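Glycine oxidase (Bacillus cereus ATCC 14579, PDB 7CYX) probably catalyses the FAD-dependent oxidation of glycine by oxygen to glyoxylate, ammonium and hydrogen peroxide, a step assigned to thiamine diphosphate biosynthesis. Local coordinates at residues Arg67-Arg70 and Ala71-Gln75; Ile108-Ile111 and Met112-Gln116. One frame throughout, in Å; residues are numbered along the deposited sequence.

Interaction 1: Arg67-Arg70 and Ala71-Gln75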
ATOM      1  N   ARG A  67      -8.447  -4.724  24.379  1.00 64.99           N
ATOM      2  CA  ARG A  67      -8.526  -6.173  24.138  1.00 76.18           C
ATOM      3  C   ARG A  67      -9.634  -6.479  23.117  1.00 64.51           C
ATOM      4  O   ARG A  67      -9.439  -7.287  22.218  1.00 61.12           O
ATOM      5  CB  ARG A  67      -8.765  -6.921  25.455  1.00 85.05           C
ATOM      6  CG  ARG A  67      -8.775  -8.440  25.333  1.00 93.69           C
ATOM      7  CD  ARG A  67      -8.841  -9.136  26.686  1.00101.18           C
ATOM      8  NE  ARG A  67      -7.525  -9.439  27.248  1.00102.16           N
ATOM      9  CZ  ARG A  67      -7.255  -9.556  28.546  1.00102.35           C
ATOM     10  NH1 ARG A  67      -6.067  -9.993  28.937  1.00105.29           N
ATOM     11  NH2 ARG A  67      -8.164  -9.225  29.448  1.00 94.21           N
ATOM     12  N   GLU A  68     -10.785  -5.814  23.270  1.00 60.99           N
ATOM     13  CA  GLU A  68     -11.963  -6.012  22.415  1.00 61.43           C
ATOM     14  C   GLU A  68     -11.679  -5.473  20.999  1.00 60.33           C
ATOM     15  O   GLU A  68     -12.058  -6.115  20.012  1.00 60.36           O
ATOM     16  CB  GLU A  68     -13.177  -5.357  23.077  1.00 61.53           C
ATOM     17  CG  GLU A  68     -14.505  -5.699  22.430  1.00 70.77           C
ATOM     18  CD  GLU A  68     -15.732  -5.073  23.086  1.00 75.71           C
ATOM     19  OE1 GLU A  68     -15.612  -4.567  24.227  1.00 80.12           O
ATOM     20  OE2 GLU A  68     -16.812  -5.089  22.451  1.00 73.12           O
ATOM     21  N   SER A  69     -10.981  -4.325  20.920  1.00 55.58           N
ATOM     22  CA  SER A  69     -10.583  -3.661  19.674  1.00 51.49           C
ATOM     23  C   SER A  69      -9.549  -4.501  18.924  1.00 52.13           C
ATOM     24  O   SER A  69      -9.656  -4.691  17.712  1.00 60.93           O
ATOM     25  CB  SER A  69     -10.039  -2.277  19.929  1.00 50.59           C
ATOM     26  OG  SER A  69     -10.234  -1.440  18.795  1.00 53.09           O
ATOM     27  N   ARG A  70      -8.537  -4.959  19.665  1.00 52.87           N
ATOM     28  CA  ARG A  70      -7.454  -5.813  19.178  1.00 58.25           C
ATOM     29  C   ARG A  70      -8.003  -6.991  18.359  1.00 55.03           C
ATOM     30  O   ARG A  70      -7.494  -7.313  17.299  1.00 66.35           O
ATOM     31  CB  ARG A  70      -6.650  -6.335  20.374  1.00 64.17           C
ATOM     32  CG  ARG A  70      -5.489  -7.248  20.011  1.00 72.69           C
ATOM     33  CD  ARG A  70      -4.419  -6.539  19.197  1.00 73.94           C
ATOM     34  NE  ARG A  70      -3.460  -7.467  18.613  1.00 77.80           N
ATOM     35  CZ  ARG A  70      -3.671  -8.184  17.512  1.00 74.41           C
ATOM     36  NH1 ARG A  70      -2.692  -8.921  17.015  1.00 73.17           N
ATOM     37  NH2 ARG A  70      -4.852  -8.161  16.915  1.00 76.63           N
ATOM     38  N   ALA A  71      -9.063  -7.613  18.868  1.00 59.09           N
ATOM     39  CA  ALA A  71      -9.596  -8.853  18.351  1.00 60.41           C
ATOM     40  C   ALA A  71     -10.366  -8.616  17.048  1.00 60.53           C
ATOM     41  O   ALA A  71     -10.570  -9.569  16.308  1.00 62.88           O
ATOM     42  CB  ALA A  71     -10.476  -9.500  19.400  1.00 59.73           C
ATOM     43  N   ILE A  72     -10.801  -7.371  16.791  1.00 58.78           N
ATOM     44  CA  ILE A  72     -11.583  -7.021  15.583  1.00 52.61           C
ATOM     45  C   ILE A  72     -10.649  -6.920  14.373  1.00 52.31           C
ATOM     46  O   ILE A  72     -11.100  -7.005  13.238  1.00 57.04           O
ATOM     47  CB  ILE A  72     -12.360  -5.711  15.808  1.00 59.29           C
ATOM     48  CG1 ILE A  72     -13.491  -5.908  16.819  1.00 62.63           C
ATOM     49  CG2 ILE A  72     -12.871  -5.097  14.502  1.00 54.79           C
ATOM     50  CD1 ILE A  72     -14.052  -4.612  17.364  1.00 65.04           C
ATOM     51  N   PHE A  73      -9.346  -6.759  14.613  1.00 54.68           N
ATOM     52  CA  PHE A  73      -8.421  -6.315  13.550  1.00 55.31           C
ATOM     53  C   PHE A  73      -8.257  -7.361  12.449  1.00 58.97           C
ATOM     54  O   PHE A  73      -8.162  -6.984  11.286  1.00 59.25           O
ATOM     55  CB  PHE A  73      -7.063  -5.920  14.130  1.00 50.56           C
ATOM     56  CG  PHE A  73      -6.954  -4.446  14.419  1.00 52.70           C
ATOM     57  CD1 PHE A  73      -6.754  -3.540  13.394  1.00 52.66           C
ATOM     58  CD2 PHE A  73      -7.073  -3.966  15.707  1.00 54.02           C
ATOM     59  CE1 PHE A  73      -6.660  -2.186  13.653  1.00 53.60           C
ATOM     60  CE2 PHE A  73      -6.981  -2.606  15.963  1.00 58.85           C
ATOM     61  CZ  PHE A  73      -6.770  -1.721  14.939  1.00 52.43           C
ATOM     62  N   PRO A  74      -8.144  -8.679  12.752  1.00 58.95           N
ATOM     63  CA  PRO A  74      -7.989  -9.695  11.706  1.00 62.49           C
ATOM     64  C   PRO A  74      -9.131  -9.675  10.677  1.00 56.88           C
ATOM     65  O   PRO A  74      -8.854  -9.522   9.499  1.00 67.32           O
ATOM     66  CB  PRO A  74      -7.907 -11.022  12.483  1.00 62.62           C
ATOM     67  CG  PRO A  74      -7.392 -10.609  13.846  1.00 62.19           C
ATOM     68  CD  PRO A  74      -8.039  -9.258  14.099  1.00 61.90           C
ATOM     69  N   GLN A  75     -10.386  -9.761  11.124  1.00 57.77           N
ATOM     70  CA  GLN A  75     -11.552  -9.764  10.203  1.00 64.12           C
ATOM     71  C   GLN A  75     -11.709  -8.381   9.536  1.00 62.19           C
ATOM     72  O   GLN A  75     -12.015  -8.309   8.339  1.00 63.62           O
ATOM     73  CB  GLN A  75     -12.823 -10.248  10.917  1.00 64.70           C
ATOM     74  CG  GLN A  75     -14.124  -9.582  10.462  1.00 69.41           C
ATOM     75  CD  GLN A  75     -14.498  -8.344  11.261  1.00 81.83           C
ATOM     76  OE1 GLN A  75     -14.380  -8.305  12.489  1.00 78.59           O
ATOM     77  NE2 GLN A  75     -14.976  -7.313  10.570  1.00 79.32           N
TER
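Phe73 points its side chain back toward the end of the preceding helix, and its ring meets two main-chain oxygens there. Its CD2 lies 3.3 Å from Ser69 O, which approaches the ring obliquely, while Arg70 O sits near the ring plane at its edge. Arg70 comes to the base of the same side chain: its chain bends at chi2 (64°), and the guanidinium comes round so that NH2 stands 4.2 Å from Phe73 CB, an oblique approach. Pro74 CD lies at the edge of that guanidinium, near its plane. Ile72 turns its CG1 branch, anti to its own carbonyl carbon (chi1 -70°), to 3.5 Å from Glu68 O. The side chains project from and beside a type I beta turn, Arg70 to Phe73, which joins helix 61-70 to helix 73-84 in the FAD-dependent oxidoreductase fold. The turn's own bond, Phe73 N to Arg70 O (3.3 Å), is weak; one residue earlier Ile72 N bonds to Ser69 O (3.1 Å), the donor well above the carbonyl plane. Another weak bond, from Ala71 N, reaches Arg67 O. Outside the turn, buried Ser69 OG bonds to Leu339 O and Ile343 N, and Arg70 NH1 to Tyr90 OH. Phe73 also packs on Leu50 and on Pro342 of helix 341-352.

Interaction 2: Ile108-Ile111 and Met112-Gln116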
ATOM      1  N   ILE A 108      10.289  -5.029  33.491  1.00 55.21           N
ATOM      2  CA  ILE A 108       9.644  -5.887  32.474  1.00 67.03           C
ATOM      3  C   ILE A 108       9.096  -7.183  33.114  1.00 67.36           C
ATOM      4  O   ILE A 108       7.981  -7.619  32.801  1.00 56.22           O
ATOM      5  CB  ILE A 108      10.663  -6.162  31.344  1.00 70.94           C
ATOM      6  CG1 ILE A 108      10.855  -4.948  30.435  1.00 81.63           C
ATOM      7  CG2 ILE A 108      10.303  -7.370  30.522  1.00 69.27           C
ATOM      8  CD1 ILE A 108      11.906  -5.170  29.376  1.00 88.56           C
ATOM      9  N   LEU A 109       9.867  -7.823  34.003  1.00 63.75           N
ATOM     10  CA  LEU A 109       9.372  -9.053  34.638  1.00 62.65           C
ATOM     11  C   LEU A 109       8.074  -8.753  35.404  1.00 58.68           C
ATOM     12  O   LEU A 109       7.129  -9.526  35.301  1.00 60.51           O
ATOM     13  CB  LEU A 109      10.462  -9.680  35.515  1.00 60.49           C
ATOM     14  CG  LEU A 109      11.551 -10.455  34.760  1.00 63.47           C
ATOM     15  CD1 LEU A 109      12.542 -11.101  35.722  1.00 69.57           C
ATOM     16  CD2 LEU A 109      10.951 -11.526  33.855  1.00 64.61           C
ATOM     17  N   HIS A 110       7.994  -7.586  36.061  1.00 63.31           N
ATOM     18  CA  HIS A 110       6.827  -7.165  36.892  1.00 68.24           C
ATOM     19  C   HIS A 110       5.587  -6.899  36.023  1.00 66.64           C
ATOM     20  O   HIS A 110       4.456  -7.233  36.405  1.00 67.55           O
ATOM     21  CB  HIS A 110       7.191  -5.940  37.751  1.00 73.37           C
ATOM     22  CG  HIS A 110       6.075  -5.399  38.587  1.00 83.05           C
ATOM     23  ND1 HIS A 110       6.032  -5.566  39.961  1.00 94.57           N
ATOM     24  CD2 HIS A 110       4.972  -4.686  38.261  1.00 91.19           C
ATOM     25  CE1 HIS A 110       4.951  -4.984  40.442  1.00 98.08           C
ATOM     26  NE2 HIS A 110       4.278  -4.440  39.418  1.00 94.87           N
ATOM     27  N   ILE A 111       5.797  -6.282  34.858  1.00 61.65           N
ATOM     28  CA  ILE A 111       4.694  -6.013  33.955  1.00 65.25           C
ATOM     29  C   ILE A 111       4.072  -7.360  33.567  1.00 63.82           C
ATOM     30  O   ILE A 111       2.868  -7.560  33.713  1.00 66.99           O
ATOM     31  CB  ILE A 111       5.134  -5.203  32.714  1.00 65.19           C
ATOM     32  CG1 ILE A 111       5.948  -3.961  33.099  1.00 70.57           C
ATOM     33  CG2 ILE A 111       3.923  -4.861  31.852  1.00 64.60           C
ATOM     34  CD1 ILE A 111       5.814  -2.775  32.164  1.00 68.77           C
ATOM     35  N   MET A 112       4.933  -8.259  33.082  1.00 58.23           N
ATOM     36  CA  MET A 112       4.578  -9.577  32.581  1.00 62.58           C
ATOM     37  C   MET A 112       3.796 -10.361  33.635  1.00 59.62           C
ATOM     38  O   MET A 112       2.817 -11.003  33.288  1.00 60.90           O
ATOM     39  CB  MET A 112       5.825 -10.383  32.207  1.00 60.86           C
ATOM     40  CG  MET A 112       5.523 -11.831  31.922  1.00 64.09           C
ATOM     41  SD  MET A 112       6.939 -12.701  31.241  1.00 67.11           S
ATOM     42  CE  MET A 112       7.022 -14.117  32.335  1.00 77.77           C
ATOM     43  N   ASP A 113       4.237 -10.291  34.897  1.00 63.62           N
ATOM     44  CA  ASP A 113       3.686 -11.113  35.975  1.00 65.67           C
ATOM     45  C   ASP A 113       2.253 -10.675  36.314  1.00 69.88           C
ATOM     46  O   ASP A 113       1.411 -11.532  36.609  1.00 76.89           O
ATOM     47  CB  ASP A 113       4.635 -11.150  37.175  1.00 71.58           C
ATOM     48  CG  ASP A 113       5.880 -11.996  36.926  1.00 74.27           C
ATOM     49  OD1 ASP A 113       5.954 -12.651  35.858  1.00 80.86           O
ATOM     50  OD2 ASP A 113       6.777 -11.987  37.786  1.00 74.48           O
ATOM     51  N   TRP A 114       1.953  -9.369  36.247  1.00 75.47           N
ATOM     52  CA  TRP A 114       0.569  -8.905  36.460  1.00 68.55           C
ATOM     53  C   TRP A 114      -0.270  -9.169  35.205  1.00 67.11           C
ATOM     54  O   TRP A 114      -1.443  -9.495  35.300  1.00 70.50           O
ATOM     55  CB  TRP A 114       0.504  -7.447  36.951  1.00 72.20           C
ATOM     56  CG  TRP A 114       0.653  -6.348  35.940  1.00 76.09           C
ATOM     57  CD1 TRP A 114       1.717  -5.497  35.820  1.00 79.75           C
ATOM     58  CD2 TRP A 114      -0.319  -5.900  34.973  1.00 76.72           C
ATOM     59  NE1 TRP A 114       1.496  -4.581  34.824  1.00 72.54           N
ATOM     60  CE2 TRP A 114       0.256  -4.802  34.285  1.00 74.14           C
ATOM     61  CE3 TRP A 114      -1.602  -6.328  34.599  1.00 69.69           C
ATOM     62  CZ2 TRP A 114      -0.406  -4.140  33.253  1.00 66.36           C
ATOM     63  CZ3 TRP A 114      -2.257  -5.674  33.580  1.00 66.67           C
ATOM     64  CH2 TRP A 114      -1.666  -4.590  32.920  1.00 72.13           C
ATOM     65  N   GLN A 115       0.349  -9.046  34.032  1.00 67.12           N
ATOM     66  CA  GLN A 115      -0.337  -9.233  32.751  1.00 68.61           C
ATOM     67  C   GLN A 115      -0.829 -10.682  32.620  1.00 72.53           C
ATOM     68  O   GLN A 115      -1.970 -10.946  32.206  1.00 62.13           O
ATOM     69  CB  GLN A 115       0.616  -8.891  31.603  1.00 68.25           C
ATOM     70  CG  GLN A 115       0.057  -7.870  30.625  1.00 76.05           C
ATOM     71  CD  GLN A 115       1.088  -6.869  30.155  1.00 76.44           C
ATOM     72  OE1 GLN A 115       0.835  -5.667  30.157  1.00 75.04           O
ATOM     73  NE2 GLN A 115       2.257  -7.356  29.755  1.00 73.85           N
ATOM     74  N   GLN A 116       0.055 -11.616  32.981  1.00 76.03           N
ATOM     75  CA  GLN A 116      -0.180 -13.056  32.858  1.00 88.44           C
ATOM     76  C   GLN A 116      -1.481 -13.495  33.557  1.00 84.45           C
ATOM     77  O   GLN A 116      -2.168 -14.404  33.074  1.00 78.24           O
ATOM     78  CB  GLN A 116       1.006 -13.819  33.448  1.00 90.91           C
ATOM     79  CG  GLN A 116       1.349 -15.079  32.675  1.00 92.81           C
ATOM     80  CD  GLN A 116       2.824 -15.130  32.368  1.00 92.84           C
ATOM     81  OE1 GLN A 116       3.220 -15.148  31.203  1.00 80.79           O
ATOM     82  NE2 GLN A 116       3.640 -15.122  33.418  1.00 81.27           N
TER
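Trp114 takes a chi1 of 80°, with CG between its backbone N and carbonyl carbon, and this folds the indole back along the helix over the carbonyl of Ile111. Ile111 has chi1 -50°, which sets CG1 beside the backbone N and leaves CG2 anti to it, sending that methyl to the Gln115 amide. Both contacts belong to the last turns of the alpha-helix 102-116, where successive i to i+4 bonds join the backbone: Met112 N to Ile108 O is nearly straight, at 173°, and Gln115 N to Ile111 O, 2.9 Å long, lies in the carbonyl plane. The same Ile111 oxygen stands over one face of the indole, offset toward its rim, with Trp114 CD1 3.2 Å away; it also receives a weak bond from Trp114 N, whose better aligned partner is His110 O at 3.3 Å. The His110 and Trp114 side chains cross at about a right angle, and the rings meet obliquely, His110 CD2 to Trp114 CD1 at 4.1 Å. Asp113 brings its carboxylate carbon CG to 3.2 Å from Leu109 O, beside the bond that its own N makes to that oxygen. Ile108 and Met112 pack on Val145 of strand 143-147, Leu109 and Met112 on Phe124 of the outermost strand 123-126, placing the helix against that end of the eight-stranded sheet. Trp114 packs on Tyr59 in a loop. Ile111 and Gln115 extend together from the helix, Ile111 CG2 3.6 Å from Gln115 OE1.

How the interactions relate
Interaction 1 and interaction 2 follow one another in the chain, their centres 22 Å apart and their nearest atoms about 5 Å apart, without touching. Thr118, just beyond helix 102-116, relates them: its OG1 is hydrogen-bonded both to Arg67 NH1 of 67-70 and to Gln115 O of 112-116. Glu120, in the loop that follows, touches the side chains of the same two residues. The turn of interaction 1 lies nearer the cofactor, the Phe73 side chain being about 7 Å from FAD and the Arg70 side chain about 4 Å from that of FAD-binding Leu339. Interaction 2 is more peripheral; there the Gln115 side chain is about 11 Å from that of Leu339.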